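Local coordinates for protein xylanase inhibitor TL-XI (Triticum aestivum, PDB 3G7M) that inhibits xylanases in a noncompetitive manner, as a small member of the thaumatin-like protein family probably tied to plant defence, at residues A[98-112]-A[121-135]. The protein carries 4 engineered substitutions. Numbering follows the deposited sequence.
Sequences YGVTSTLKGFNVPMN and LPCRKAGCDVVQPYA. Engineered in segment 98-112: V109 (natural residue Leu), N112 (natural residue Asp).
D129 meets T101, S102 and T103 with both carboxylate oxygens, and the thaumatin-like beta sandwich thereby offers a worked example of an irregular loop held largely through side-chain hydrogen bonds, with strand pairing at its ends. Strand 95-101 belongs to one sheet of the sandwich and the hairpin of strands 111-115 and 121-123 to the other; the loop 124-134 bridges them. T101 OG1 lies 2.7 Å from D129 OD2, above the carboxylate plane, and Q132 NE2 reaches that oxygen from the same face. OD1 is gripped from opposite faces, by S102 N at 2.7 Å and by T103 OG1. T101 OG1 also accepts from T103 N in an ST turn, which helps fix the hydroxyl facing the carboxylate. Were D129 an alanine, T101 OG1 would probably lose the acceptor OD2, S102 N and T103 OG1 the OD1 they share, and Q132 NE2 one of its two acceptors, keeping V100 O.

S102 OG, turned between its own backbone N and carbonyl carbon (chi1 65°), dips into the turn beside the C123–C128 disulfide. There it accepts from G127 N and, nearly straight, from C128 N, while donating to K125 O. In the same turn, K125 CA sits over a face of the F107 ring, 3.9 Å from its centroid, a CH-pi contact.

V100 and Y134 lie side by side; V100 CG1 is 3.7 Å from Y134 CD2, and L121 CD1 rests over the centre of one face of the Y134 ring. Where M111 and C123 pair in the hairpin, N112, an engineered residue, crosses R124 with amide and guanidinium planes 29° apart. R124 NH2 donates within its guanidinium plane to N112 OD1 at 3.1 Å, arriving from above the amide carbonyl plane.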
loop_
_atom_site.group_PDB
_atom_site.type_symbol
_atom_site.label_atom_id
_atom_site.label_comp_id
_atom_site.label_asym_id
_atom_site.label_seq_id
_atom_site.Cartn_x
_atom_site.Cartn_y
_atom_site.Cartn_z
ATOM N N TYR A 98 -2.899 -9.020 -6.828
ATOM C CA TYR A 98 -2.494 -8.269 -5.631
ATOM C C TYR A 98 -1.785 -9.163 -4.603
ATOM O O TYR A 98 -2.294 -10.202 -4.220
ATOM C CB TYR A 98 -3.689 -7.510 -5.024
ATOM C CG TYR A 98 -4.970 -8.327 -4.944
ATOM C CD1 TYR A 98 -5.784 -8.506 -6.052
ATOM C CD2 TYR A 98 -5.355 -8.925 -3.755
ATOM C CE1 TYR A 98 -6.919 -9.259 -5.981
ATOM C CE2 TYR A 98 -6.500 -9.697 -3.683
ATOM C CZ TYR A 98 -7.279 -9.858 -4.800
ATOM O OH TYR A 98 -8.434 -10.620 -4.732
ATOM N N GLY A 99 -0.587 -8.772 -4.191
ATOM C CA GLY A 99 0.226 -9.583 -3.285
ATOM C C GLY A 99 0.792 -8.733 -2.175
ATOM O O GLY A 99 0.750 -7.508 -2.239
ATOM N N VAL A 100 1.308 -9.375 -1.139
ATOM C CA VAL A 100 1.706 -8.638 0.037
ATOM C C VAL A 100 2.749 -9.455 0.719
ATOM O O VAL A 100 2.750 -10.675 0.603
ATOM C CB VAL A 100 0.454 -8.364 0.987
ATOM C CG1 VAL A 100 -0.144 -9.676 1.551
ATOM C CG2 VAL A 100 0.768 -7.322 2.122
ATOM N N THR A 101 3.640 -8.778 1.433
ATOM C CA THR A 101 4.620 -9.440 2.313
ATOM C C THR A 101 4.794 -8.751 3.658
ATOM O O THR A 101 4.630 -7.549 3.769
ATOM C CB THR A 101 5.983 -9.531 1.641
ATOM O OG1 THR A 101 6.915 -10.141 2.565
ATOM C CG2 THR A 101 6.490 -8.154 1.236
ATOM N N SER A 102 5.137 -9.511 4.682
ATOM C CA SER A 102 5.528 -8.920 5.959
ATOM C C SER A 102 6.794 -9.647 6.454
ATOM O O SER A 102 7.020 -9.836 7.649
ATOM C CB SER A 102 4.366 -8.966 6.940
ATOM O OG SER A 102 4.059 -10.303 7.241
ATOM N N THR A 103 7.632 -10.046 5.507
ATOM C CA THR A 103 8.851 -10.715 5.858
ATOM C C THR A 103 10.044 -10.028 5.218
ATOM O O THR A 103 11.142 -10.007 5.803
ATOM C CB THR A 103 8.791 -12.209 5.502
ATOM O OG1 THR A 103 7.484 -12.696 5.811
ATOM C CG2 THR A 103 9.824 -13.043 6.308
ATOM N N LEU A 104 9.839 -9.468 4.027
ATOM C CA LEU A 104 10.950 -8.938 3.232
ATOM C C LEU A 104 11.543 -7.681 3.847
ATOM O O LEU A 104 12.785 -7.543 3.913
ATOM C CB LEU A 104 10.518 -8.688 1.789
ATOM C CG LEU A 104 11.437 -7.782 0.970
ATOM C CD1 LEU A 104 12.749 -8.478 0.646
ATOM C CD2 LEU A 104 10.745 -7.293 -0.301
ATOM N N LYS A 105 10.650 -6.780 4.295
ATOM C CA LYS A 105 11.063 -5.477 4.809
ATOM C C LYS A 105 10.530 -5.294 6.221
ATOM O O LYS A 105 10.571 -4.177 6.772
ATOM C CB LYS A 105 10.526 -4.326 3.921
ATOM C CG LYS A 105 11.238 -4.033 2.563
ATOM C CD LYS A 105 12.490 -3.200 2.749
ATOM C CE LYS A 105 13.228 -2.989 1.442
ATOM N NZ LYS A 105 12.477 -2.050 0.586
ATOM N N GLY A 106 10.017 -6.380 6.801
ATOM C CA GLY A 106 9.521 -6.370 8.182
ATOM C C GLY A 106 8.016 -6.216 8.250
ATOM O O GLY A 106 7.314 -6.543 7.291
ATOM N N PHE A 107 7.522 -5.694 9.376
ATOM C CA PHE A 107 6.093 -5.483 9.580
ATOM C C PHE A 107 5.859 -4.273 10.430
ATOM O O PHE A 107 6.455 -4.152 11.504
ATOM C CB PHE A 107 5.510 -6.689 10.285
ATOM C CG PHE A 107 4.076 -6.544 10.663
ATOM C CD1 PHE A 107 3.714 -6.082 11.924
ATOM C CD2 PHE A 107 3.093 -6.889 9.771
ATOM C CE1 PHE A 107 2.400 -5.945 12.275
ATOM C CE2 PHE A 107 1.776 -6.763 10.117
ATOM C CZ PHE A 107 1.424 -6.292 11.372
ATOM N N ASN A 108 4.976 -3.382 9.968
ATOM C CA ASN A 108 4.606 -2.182 10.737
ATOM C C ASN A 108 3.132 -2.017 10.958
ATOM O O ASN A 108 2.705 -1.719 12.055
ATOM C CB ASN A 108 5.174 -0.906 10.107
ATOM C CG ASN A 108 4.579 -0.596 8.759
ATOM O OD1 ASN A 108 4.177 -1.485 8.027
ATOM N ND2 ASN A 108 4.534 0.683 8.419
ATOM N N VAL A 109 2.362 -2.205 9.900
ATOM C CA VAL A 109 0.921 -2.019 9.951
ATOM C C VAL A 109 0.293 -3.310 9.343
ATOM O O VAL A 109 0.725 -3.775 8.283
ATOM C CB VAL A 109 0.442 -0.641 9.253
ATOM C CG1 VAL A 109 -1.015 -0.463 9.380
ATOM C CG2 VAL A 109 1.082 0.620 9.858
ATOM N N PRO A 110 -0.700 -3.929 10.038
ATOM C CA PRO A 110 -1.431 -5.099 9.444
ATOM C C PRO A 110 -2.246 -4.727 8.201
ATOM O O PRO A 110 -2.894 -3.673 8.164
ATOM C CB PRO A 110 -2.359 -5.551 10.577
ATOM C CG PRO A 110 -2.410 -4.350 11.547
ATOM C CD PRO A 110 -1.094 -3.684 11.446
ATOM N N MET A 111 -2.213 -5.573 7.186
ATOM C CA MET A 111 -2.916 -5.239 5.965
ATOM C C MET A 111 -3.930 -6.280 5.536
ATOM O O MET A 111 -3.806 -7.454 5.851
ATOM C CB MET A 111 -1.922 -5.029 4.838
ATOM C CG MET A 111 -1.233 -3.702 4.823
ATOM S SD MET A 111 -0.220 -3.593 3.337
ATOM C CE MET A 111 0.644 -2.076 3.750
ATOM N N ASN A 112 -4.935 -5.828 4.793
ATOM C CA ASN A 112 -5.853 -6.716 4.084
ATOM C C ASN A 112 -6.075 -6.218 2.645
ATOM O O ASN A 112 -6.638 -5.118 2.441
ATOM C CB ASN A 112 -7.194 -6.790 4.814
ATOM C CG ASN A 112 -7.363 -8.049 5.583
ATOM O OD1 ASN A 112 -8.468 -8.582 5.679
ATOM N ND2 ASN A 112 -6.270 -8.543 6.156
ATOM N N LEU A 121 -7.000 -11.471 0.729
ATOM C CA LEU A 121 -5.611 -11.792 1.074
ATOM C C LEU A 121 -5.166 -11.099 2.377
ATOM O O LEU A 121 -4.821 -9.931 2.340
ATOM C CB LEU A 121 -4.686 -11.383 -0.072
ATOM C CG LEU A 121 -3.234 -11.871 -0.020
ATOM C CD1 LEU A 121 -3.129 -13.363 -0.283
ATOM C CD2 LEU A 121 -2.397 -11.123 -1.012
ATOM N N PRO A 122 -5.187 -11.814 3.530
ATOM C CA PRO A 122 -4.849 -11.196 4.809
ATOM C C PRO A 122 -3.344 -11.152 5.087
ATOM O O PRO A 122 -2.592 -12.026 4.628
ATOM C CB PRO A 122 -5.522 -12.109 5.836
ATOM C CG PRO A 122 -5.531 -13.440 5.206
ATOM C CD PRO A 122 -5.529 -13.240 3.692
ATOM N N CYS A 123 -2.942 -10.130 5.848
ATOM C CA CYS A 123 -1.599 -9.981 6.395
ATOM C C CYS A 123 -1.631 -9.180 7.707
ATOM O O CYS A 123 -1.403 -7.962 7.709
ATOM C CB CYS A 123 -0.697 -9.298 5.379
ATOM S SG CYS A 123 1.055 -9.361 5.878
ATOM N N ARG A 124 -1.910 -9.865 8.818
ATOM C CA ARG A 124 -2.245 -9.186 10.087
ATOM C C ARG A 124 -1.144 -9.117 11.143
ATOM O O ARG A 124 -1.186 -8.261 12.031
ATOM C CB ARG A 124 -3.548 -9.743 10.648
ATOM C CG ARG A 124 -4.722 -9.440 9.692
ATOM C CD ARG A 124 -6.005 -10.049 10.160
ATOM N NE ARG A 124 -7.073 -9.726 9.208
ATOM C CZ ARG A 124 -8.364 -10.033 9.365
ATOM N NH1 ARG A 124 -8.798 -10.700 10.452
ATOM N NH2 ARG A 124 -9.232 -9.683 8.421
ATOM N N LYS A 125 -0.150 -10.003 11.011
ATOM C CA LYS A 125 1.090 -9.906 11.755
ATOM C C LYS A 125 2.299 -10.235 10.845
ATOM O O LYS A 125 2.139 -10.538 9.671
ATOM C CB LYS A 125 1.014 -10.810 12.975
ATOM C CG LYS A 125 1.840 -10.260 14.163
ATOM C CD LYS A 125 2.369 -11.408 15.052
ATOM C CE LYS A 125 3.210 -10.929 16.268
ATOM N NZ LYS A 125 3.631 -12.099 17.196
ATOM N N ALA A 126 3.509 -10.160 11.383
ATOM C CA ALA A 126 4.707 -10.448 10.608
ATOM C C ALA A 126 4.767 -11.934 10.239
ATOM O O ALA A 126 4.495 -12.826 11.071
ATOM C CB ALA A 126 5.959 -10.024 11.395
ATOM N N GLY A 127 5.142 -12.201 8.990
ATOM C CA GLY A 127 5.285 -13.573 8.505
ATOM C C GLY A 127 4.005 -14.130 7.913
ATOM O O GLY A 127 3.734 -15.316 8.012
ATOM N N CYS A 128 3.217 -13.264 7.294
ATOM C CA CYS A 128 1.923 -13.636 6.744
ATOM C C CYS A 128 2.097 -14.409 5.458
ATOM O O CYS A 128 1.314 -15.304 5.131
ATOM C CB CYS A 128 1.075 -12.385 6.509
ATOM S SG CYS A 128 1.698 -11.233 5.261
ATOM N N ASP A 129 3.146 -14.045 4.730
ATOM C CA ASP A 129 3.569 -14.740 3.510
ATOM C C ASP A 129 4.555 -15.892 3.810
ATOM O O ASP A 129 5.711 -15.663 4.179
ATOM C CB ASP A 129 4.149 -13.734 2.502
ATOM C CG ASP A 129 5.249 -12.825 3.097
ATOM O OD1 ASP A 129 5.018 -12.119 4.093
ATOM O OD2 ASP A 129 6.372 -12.807 2.533
ATOM N N VAL A 130 4.069 -17.130 3.701
ATOM C CA VAL A 130 4.905 -18.293 3.911
ATOM C C VAL A 130 5.972 -18.346 2.814
ATOM O O VAL A 130 7.140 -18.621 3.089
ATOM C CB VAL A 130 4.047 -19.570 3.918
ATOM C CG1 VAL A 130 4.917 -20.807 3.969
ATOM C CG2 VAL A 130 3.107 -19.555 5.114
ATOM N N VAL A 131 5.557 -18.068 1.574
ATOM C CA VAL A 131 6.452 -18.032 0.420
ATOM C C VAL A 131 5.781 -17.164 -0.625
ATOM O O VAL A 131 4.569 -17.160 -0.728
ATOM C CB VAL A 131 6.719 -19.475 -0.167
ATOM C CG1 VAL A 131 5.479 -20.052 -0.892
ATOM C CG2 VAL A 131 7.961 -19.478 -1.079
ATOM N N GLN A 132 6.560 -16.429 -1.401
ATOM C CA GLN A 132 6.016 -15.702 -2.529
ATOM C C GLN A 132 5.917 -16.628 -3.742
ATOM O O GLN A 132 6.764 -17.504 -3.918
ATOM C CB GLN A 132 6.903 -14.508 -2.839
ATOM C CG GLN A 132 6.872 -13.496 -1.756
ATOM C CD GLN A 132 5.522 -12.870 -1.623
ATOM O OE1 GLN A 132 4.850 -12.610 -2.608
ATOM N NE2 GLN A 132 5.122 -12.596 -0.404
ATOM N N PRO A 133 4.917 -16.402 -4.619
ATOM C CA PRO A 133 4.044 -15.237 -4.564
ATOM C C PRO A 133 2.858 -15.476 -3.680
ATOM O O PRO A 133 2.056 -16.374 -3.935
ATOM C CB PRO A 133 3.620 -15.044 -6.015
ATOM C CG PRO A 133 3.755 -16.407 -6.646
ATOM C CD PRO A 133 4.589 -17.274 -5.761
ATOM N N TYR A 134 2.765 -14.675 -2.634
ATOM C CA TYR A 134 1.605 -14.703 -1.780
ATOM C C TYR A 134 0.653 -13.661 -2.355
ATOM O O TYR A 134 0.639 -12.494 -1.919
ATOM C CB TYR A 134 1.996 -14.401 -0.322
ATOM C CG TYR A 134 0.876 -14.417 0.688
ATOM C CD1 TYR A 134 0.159 -15.591 0.959
ATOM C CD2 TYR A 134 0.546 -13.261 1.395
ATOM C CE1 TYR A 134 -0.866 -15.598 1.912
ATOM C CE2 TYR A 134 -0.484 -13.257 2.342
ATOM C CZ TYR A 134 -1.180 -14.421 2.603
ATOM O OH TYR A 134 -2.184 -14.385 3.551
ATOM N N ALA A 135 -0.146 -14.080 -3.343
ATOM C CA ALA A 135 -0.980 -13.147 -4.085
ATOM C C ALA A 135 -2.237 -13.818 -4.533
ATOM O O ALA A 135 -2.278 -15.030 -4.624
ATOM C CB ALA A 135 -0.222 -12.619 -5.294
#